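Local coordinates for periplasmic beta-glucosidase (Pseudomonas aeruginosa, PDB 6R5T), which probably hydrolyses terminal, non-reducing beta-D-glucosyl residues with release of beta-D-glucose, as a periplasmic member of glycosyl hydrolase family 3, at residues D132-R137 with G572-Y577; W527-A532 with G605-F610. The protein carries 1 engineered substitution. All blocks are in the same frame, centred on the assembly; numbering follows the deposited sequence. Where two conformers were deposited one is given.

In the fold
Contacts 1 and 2 have centres about 16 Å apart and lie on the same side of the chain's centre. Their segments alternate along the sequence, in the order 132-137, 527-532, 572-577, 605-610. Both second segments belong to the long loop region between helix 545-553 and strand 619-626. Contact 1 sets this region against a loop of the TIM-barrel domain at the interface with the second subunit; the far end of segment 132-137, at R137, reaches the glucose. Contact 2 sets it against helix 526-531, next to the six-stranded mixed sheet. The two meet where Q573 OE1 lies 3.9 Å from G605 O, a packing approach. One loop region thus touches both the TIM-barrel domain and the helix beside the mixed sheet.

Contact 1 of 2, residues D132-R137 with G572-Y577; sequences DARWGR and GQVPVY. With BGC (beta-D-glucopyranose), chain C.
D132 and P575 mark the closest backbone approach, their CA atoms 5.4 Å apart. Segment 132-137 opens with a type I beta turn from D132 to W135, while 572-577 leaves a 3-10 segment and passes through a cis peptide bond before P575. The side-chain contact itself converges on one methyl group. V574 CG1 lies 3.3 Å from D132 OD1 and 3.9 Å from R134 NH2, so it packs against a salt-bridged pair. The R134 guanidinium meets the D132 carboxylate along its NE edge: NE reaches OD1 at 3.0 Å (173°), and NH2 reaches OD2 at 2.8 Å, each through a syn lone pair and near the guanidinium plane. With CG anti to the backbone N (chi1 -170°), the D132 carboxylate also closes an Asx turn, its OD1 taking R134 N on the anti lone pair. Three bonds therefore fix its rotation. At the other end of the segment, R137 binds beta-D-glucopyranose: NH1 donates to O6 of the sugar at 3.0 Å and NH2 to its O1, also at 3.0 Å. NH2 also donates to O5, which lies in the guanidinium plane at its edge. E140 pairs with R137 NH2, and D79, K176, H177 and E486 also bond to the glucose. R134 NH1 donates to V574 O and G572 O of the second subunit, which places the contact at the dimer interface. In the fold, the loop between strand 121-122 of the barrel and helix 146-161 here meets the loop that runs from helix 545-553 to strand 619-626.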
loop_
_atom_site.group_PDB
_atom_site.type_symbol
_atom_site.label_atom_id
_atom_site.label_comp_id
_atom_site.label_asym_id
_atom_site.label_seq_id
_atom_site.Cartn_x
_atom_site.Cartn_y
_atom_site.Cartn_z
ATOM N N ASP A 132 -7.590 3.523 -1.265
ATOM C CA ASP A 132 -7.084 3.324 0.108
ATOM C C ASP A 132 -8.034 4.030 1.049
ATOM O O ASP A 132 -7.989 5.230 1.198
ATOM C CB ASP A 132 -5.658 3.823 0.256
ATOM C CG ASP A 132 -4.988 3.450 1.571
ATOM O OD1 ASP A 132 -5.688 3.380 2.627
ATOM O OD2 ASP A 132 -3.745 3.167 1.488
ATOM N N ALA A 133 -8.873 3.231 1.715
ATOM C CA ALA A 133 -9.923 3.759 2.597
ATOM C C ALA A 133 -9.359 4.536 3.803
ATOM O O ALA A 133 -10.115 5.235 4.462
ATOM C CB ALA A 133 -10.786 2.587 3.070
ATOM N N ARG A 134 -8.080 4.391 4.145
ATOM C CA ARG A 134 -7.525 5.102 5.339
ATOM C C ARG A 134 -7.434 6.607 5.114
ATOM O O ARG A 134 -7.457 7.368 6.087
ATOM C CB ARG A 134 -6.118 4.586 5.639
ATOM C CG ARG A 134 -6.085 3.115 6.018
ATOM C CD ARG A 134 -4.653 2.656 6.191
ATOM N NE ARG A 134 -4.002 2.506 4.906
ATOM C CZ ARG A 134 -2.783 2.016 4.754
ATOM N NH1 ARG A 134 -2.048 1.688 5.796
ATOM N NH2 ARG A 134 -2.266 1.911 3.556
ATOM N N TRP A 135 -7.323 7.031 3.873
ATOM C CA TRP A 135 -7.081 8.465 3.560
ATOM C C TRP A 135 -8.314 9.305 3.959
ATOM O O TRP A 135 -9.424 8.989 3.535
ATOM C CB TRP A 135 -6.762 8.564 2.077
ATOM C CG TRP A 135 -6.295 9.918 1.609
ATOM C CD1 TRP A 135 -5.249 10.629 2.102
ATOM C CD2 TRP A 135 -6.712 10.632 0.436
ATOM N NE1 TRP A 135 -5.016 11.751 1.345
ATOM C CE2 TRP A 135 -5.881 11.760 0.299
ATOM C CE3 TRP A 135 -7.699 10.424 -0.528
ATOM C CZ2 TRP A 135 -5.987 12.662 -0.764
ATOM C CZ3 TRP A 135 -7.840 11.333 -1.558
ATOM C CH2 TRP A 135 -6.976 12.442 -1.684
ATOM N N GLY A 136 -8.107 10.413 4.664
ATOM C CA GLY A 136 -9.233 11.210 5.157
ATOM C C GLY A 136 -9.968 11.914 4.043
ATOM O O GLY A 136 -11.141 12.215 4.202
ATOM N N ARG A 137 -9.349 12.073 2.883
ATOM C CA ARG A 137 -10.000 12.823 1.780
ATOM C C ARG A 137 -10.785 11.937 0.832
ATOM O O ARG A 137 -11.281 12.440 -0.195
ATOM C CB ARG A 137 -8.943 13.658 1.081
ATOM C CG ARG A 137 -8.224 14.572 2.054
ATOM C CD ARG A 137 -7.316 15.619 1.390
ATOM N NE ARG A 137 -8.169 16.655 0.837
ATOM C CZ ARG A 137 -7.827 17.938 0.674
ATOM N NH1 ARG A 137 -6.605 18.341 0.974
ATOM N NH2 ARG A 137 -8.756 18.788 0.236
ATOM N N GLY A 572 -6.367 -4.209 7.520
ATOM C CA GLY A 572 -5.238 -5.033 7.102
ATOM C C GLY A 572 -5.411 -5.619 5.736
ATOM O O GLY A 572 -4.446 -6.239 5.267
ATOM N N GLN A 573 -6.562 -5.445 5.076
ATOM C CA GLN A 573 -6.754 -5.864 3.662
ATOM C C GLN A 573 -6.476 -4.722 2.677
ATOM O O GLN A 573 -6.549 -4.998 1.483
ATOM C CB GLN A 573 -8.169 -6.409 3.468
ATOM C CG GLN A 573 -8.474 -7.550 4.438
ATOM C CD GLN A 573 -9.268 -8.706 3.887
ATOM O OE1 GLN A 573 -9.513 -8.796 2.675
ATOM N NE2 GLN A 573 -9.649 -9.624 4.790
ATOM N N VAL A 574 -6.154 -3.513 3.119
ATOM C CA VAL A 574 -6.042 -2.359 2.186
ATOM C C VAL A 574 -4.843 -2.601 1.298
ATOM O O VAL A 574 -3.775 -3.013 1.769
ATOM C CB VAL A 574 -5.990 -1.049 2.972
ATOM C CG1 VAL A 574 -5.456 0.114 2.164
ATOM C CG2 VAL A 574 -7.347 -0.750 3.575
ATOM N N PRO A 575 -4.953 -2.335 -0.015
ATOM C CA PRO A 575 -6.172 -1.893 -0.687
ATOM C C PRO A 575 -7.013 -3.040 -1.209
ATOM O O PRO A 575 -6.522 -4.065 -1.602
ATOM C CB PRO A 575 -5.607 -1.128 -1.878
ATOM C CG PRO A 575 -4.387 -1.952 -2.259
ATOM C CD PRO A 575 -3.808 -2.373 -0.939
ATOM N N VAL A 576 -8.317 -2.811 -1.226
ATOM C CA VAL A 576 -9.236 -3.714 -1.948
ATOM C C VAL A 576 -10.030 -2.822 -2.887
ATOM O O VAL A 576 -10.524 -1.775 -2.507
ATOM C CB VAL A 576 -10.181 -4.533 -1.059
ATOM C CG1 VAL A 576 -9.428 -5.638 -0.341
ATOM C CG2 VAL A 576 -10.931 -3.629 -0.109
ATOM N N TYR A 577 -10.110 -3.284 -4.102
ATOM C CA TYR A 577 -10.893 -2.576 -5.124
ATOM C C TYR A 577 -11.277 -3.589 -6.177
ATOM O O TYR A 577 -10.558 -4.576 -6.372
ATOM C CB TYR A 577 -10.070 -1.407 -5.699
ATOM C CG TYR A 577 -8.685 -1.739 -6.187
ATOM C CD1 TYR A 577 -7.605 -1.786 -5.315
ATOM C CD2 TYR A 577 -8.428 -1.997 -7.525
ATOM C CE1 TYR A 577 -6.317 -2.026 -5.758
ATOM C CE2 TYR A 577 -7.146 -2.226 -7.992
ATOM C CZ TYR A 577 -6.076 -2.266 -7.104
ATOM O OH TYR A 577 -4.801 -2.470 -7.572
HETATM C C2 BGC C . -8.440 23.283 -1.231
HETATM C C3 BGC C . -7.509 24.393 -0.703
HETATM C C4 BGC C . -6.991 23.893 0.673
HETATM C C5 BGC C . -6.215 22.591 0.403
HETATM C C6 BGC C . -5.693 21.945 1.667
HETATM C C1 BGC C . -7.655 21.969 -1.322
HETATM O O1 BGC C . -8.608 21.021 -1.689
HETATM O O2 BGC C . -9.003 23.549 -2.510
HETATM O O3 BGC C . -8.283 25.593 -0.507
HETATM O O4 BGC C . -6.107 24.897 1.195
HETATM O O5 BGC C . -7.117 21.625 -0.048
HETATM O O6 BGC C . -4.954 20.763 1.339
#

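Contact 2 of 2, residues W527-A532 with G605-F610; sequences WEQENA and GPLYPF
L607 and Y608 supply the contact of segment 605-610 with Q529, on helix 526-531. G605 and P606 lead into L607, and the closest backbone approach is that of L607 CA to Q529 CA, 8.6 Å. Such a separation means that side chains bridge the gap. L607 directs its CB toward the helix, and its CD2 meets Q529 CB at 4.1 Å, an aliphatic contact. The backbones of L607 and Y608 both hydrogen-bond with F567, a classic beta bulge, which is consistent with both side chains reaching Q529. L607 CG also sits over the centre of the Y608 ring, 3.9 Å above its plane. Y608 then extends its phenol so that OH donates to Q529 OE1 at 2.6 Å. The amide oxygen lies at the ring edge, and the amide and ring planes are 86° apart, nearly perpendicular. Measured at the oxygen, the C=O...donor angle is 127°, with the hydroxyl somewhat tilted from the carbonyl plane. Q529 meets it by extending CG anti to the backbone N and then bending at chi2 (61°), which brings OE1 round to the phenol while its CB stays 3.4 Å from Y608 OH. Beyond Y608, the segment reaches F610, whose ring stacks on Y578. Strand 534-537 adds I535, which touches both Q529 and Y608, while K367 binds the backbone oxygens of Q529 and A532. Chemically, the contact combines one short, neutral hydrogen bond with a small aliphatic patch, joining the short helix 526-531 to the loop by an uncharged, directional bond rather than a salt bridge.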
loop_
_atom_site.group_PDB
_atom_site.type_symbol
_atom_site.label_atom_id
_atom_site.label_comp_id
_atom_site.label_asym_id
_atom_site.label_seq_id
_atom_site.Cartn_x
_atom_site.Cartn_y
_atom_site.Cartn_z
ATOM N N TRP A 527 -18.857 -7.126 12.304
ATOM C CA TRP A 527 -19.741 -7.427 13.471
ATOM C C TRP A 527 -21.136 -6.919 13.147
ATOM O O TRP A 527 -22.148 -7.590 13.426
ATOM C CB TRP A 527 -19.220 -6.802 14.764
ATOM C CG TRP A 527 -20.102 -7.074 15.943
ATOM C CD1 TRP A 527 -19.941 -8.077 16.865
ATOM C CD2 TRP A 527 -21.262 -6.346 16.352
ATOM N NE1 TRP A 527 -20.936 -8.021 17.805
ATOM C CE2 TRP A 527 -21.790 -7.010 17.485
ATOM C CE3 TRP A 527 -21.936 -5.250 15.838
ATOM C CZ2 TRP A 527 -22.931 -6.545 18.130
ATOM C CZ3 TRP A 527 -23.081 -4.813 16.455
ATOM C CH2 TRP A 527 -23.558 -5.457 17.597
ATOM N N GLU A 528 -21.197 -5.726 12.574
ATOM C CA GLU A 528 -22.496 -5.081 12.260
ATOM C C GLU A 528 -23.281 -5.918 11.243
ATOM O O GLU A 528 -24.497 -6.131 11.399
ATOM C CB GLU A 528 -22.248 -3.649 11.775
ATOM C CG GLU A 528 -21.648 -2.748 12.836
ATOM C CD GLU A 528 -20.146 -2.898 13.108
ATOM O OE1 GLU A 528 -19.423 -3.678 12.409
ATOM O OE2 GLU A 528 -19.647 -2.276 14.082
ATOM N N GLN A 529 -22.606 -6.379 10.194
ATOM C CA GLN A 529 -23.299 -7.180 9.157
ATOM C C GLN A 529 -23.839 -8.496 9.793
ATOM O O GLN A 529 -24.855 -9.022 9.316
ATOM C CB GLN A 529 -22.350 -7.417 7.983
ATOM C CG GLN A 529 -22.926 -8.334 6.898
ATOM C CD GLN A 529 -24.184 -7.833 6.232
ATOM O OE1 GLN A 529 -24.452 -6.642 6.173
ATOM N NE2 GLN A 529 -24.990 -8.774 5.748
ATOM N N GLU A 530 -23.164 -9.039 10.790
ATOM C CA GLU A 530 -23.616 -10.291 11.445
ATOM C C GLU A 530 -24.772 -9.991 12.420
ATOM O O GLU A 530 -25.714 -10.825 12.519
ATOM C CB GLU A 530 -22.433 -10.926 12.138
ATOM C CG GLU A 530 -22.722 -12.291 12.717
ATOM C CD GLU A 530 -23.324 -13.295 11.743
ATOM O OE1 GLU A 530 -24.180 -14.076 12.204
ATOM O OE2 GLU A 530 -22.929 -13.326 10.539
ATOM N N ASN A 531 -24.751 -8.858 13.108
ATOM C CA ASN A 531 -25.611 -8.677 14.303
ATOM C C ASN A 531 -26.717 -7.644 14.104
ATOM O O ASN A 531 -27.757 -7.711 14.793
ATOM C CB ASN A 531 -24.742 -8.291 15.494
ATOM C CG ASN A 531 -23.933 -9.464 15.958
ATOM O OD1 ASN A 531 -24.485 -10.303 16.669
ATOM N ND2 ASN A 531 -22.675 -9.592 15.555
ATOM N N ALA A 532 -26.483 -6.561 13.349
ATOM C CA ALA A 532 -27.547 -5.547 13.212
ATOM C C ALA A 532 -28.717 -6.168 12.468
ATOM O O ALA A 532 -28.505 -7.054 11.628
ATOM C CB ALA A 532 -27.087 -4.318 12.486
ATOM N N GLY A 605 -11.779 -11.069 0.151
ATOM C CA GLY A 605 -12.688 -10.213 -0.607
ATOM C C GLY A 605 -13.262 -9.115 0.268
ATOM O O GLY A 605 -13.236 -9.172 1.505
ATOM N N PRO A 606 -13.869 -8.089 -0.363
ATOM C CA PRO A 606 -14.514 -7.032 0.392
ATOM C C PRO A 606 -15.729 -7.577 1.148
ATOM O O PRO A 606 -16.345 -8.580 0.716
ATOM C CB PRO A 606 -14.940 -6.051 -0.710
ATOM C CG PRO A 606 -15.170 -6.918 -1.871
ATOM C CD PRO A 606 -14.076 -7.988 -1.819
ATOM N N LEU A 607 -16.095 -6.914 2.232
ATOM C CA LEU A 607 -17.377 -7.221 2.900
ATOM C C LEU A 607 -18.520 -6.830 1.966
ATOM O O LEU A 607 -19.437 -7.628 1.786
ATOM C CB LEU A 607 -17.499 -6.465 4.222
ATOM C CG LEU A 607 -18.789 -6.791 4.971
ATOM C CD1 LEU A 607 -18.935 -8.289 5.260
ATOM C CD2 LEU A 607 -18.843 -6.051 6.274
ATOM N N TYR A 608 -18.425 -5.649 1.348
ATOM C CA TYR A 608 -19.459 -5.177 0.390
ATOM C C TYR A 608 -18.696 -4.753 -0.854
ATOM O O TYR A 608 -17.816 -3.899 -0.755
ATOM C CB TYR A 608 -20.276 -4.018 0.941
ATOM C CG TYR A 608 -20.926 -4.243 2.279
ATOM C CD1 TYR A 608 -21.975 -5.129 2.439
ATOM C CD2 TYR A 608 -20.530 -3.514 3.378
ATOM C CE1 TYR A 608 -22.594 -5.289 3.673
ATOM C CE2 TYR A 608 -21.132 -3.665 4.613
ATOM C CZ TYR A 608 -22.179 -4.557 4.764
ATOM O OH TYR A 608 -22.802 -4.694 5.988
ATOM N N PRO A 609 -19.008 -5.322 -2.012
ATOM C CA PRO A 609 -18.244 -4.994 -3.227
ATOM C C PRO A 609 -18.738 -3.704 -3.890
ATOM O O PRO A 609 -19.771 -3.176 -3.619
ATOM C CB PRO A 609 -18.549 -6.166 -4.133
ATOM C CG PRO A 609 -19.953 -6.520 -3.733
ATOM C CD PRO A 609 -20.038 -6.332 -2.234
ATOM N N PHE A 610 -17.904 -3.203 -4.776
ATOM C CA PHE A 610 -18.262 -2.090 -5.670
ATOM C C PHE A 610 -19.594 -2.371 -6.345
ATOM O O PHE A 610 -19.831 -3.500 -6.829
ATOM C CB PHE A 610 -17.181 -1.951 -6.724
ATOM C CG PHE A 610 -17.420 -0.815 -7.669
ATOM C CD1 PHE A 610 -17.036 0.495 -7.364
ATOM C CD2 PHE A 610 -18.006 -1.051 -8.907
ATOM C CE1 PHE A 610 -17.213 1.508 -8.300
ATOM C CE2 PHE A 610 -18.173 -0.035 -9.832
ATOM C CZ PHE A 610 -17.802 1.238 -9.524
#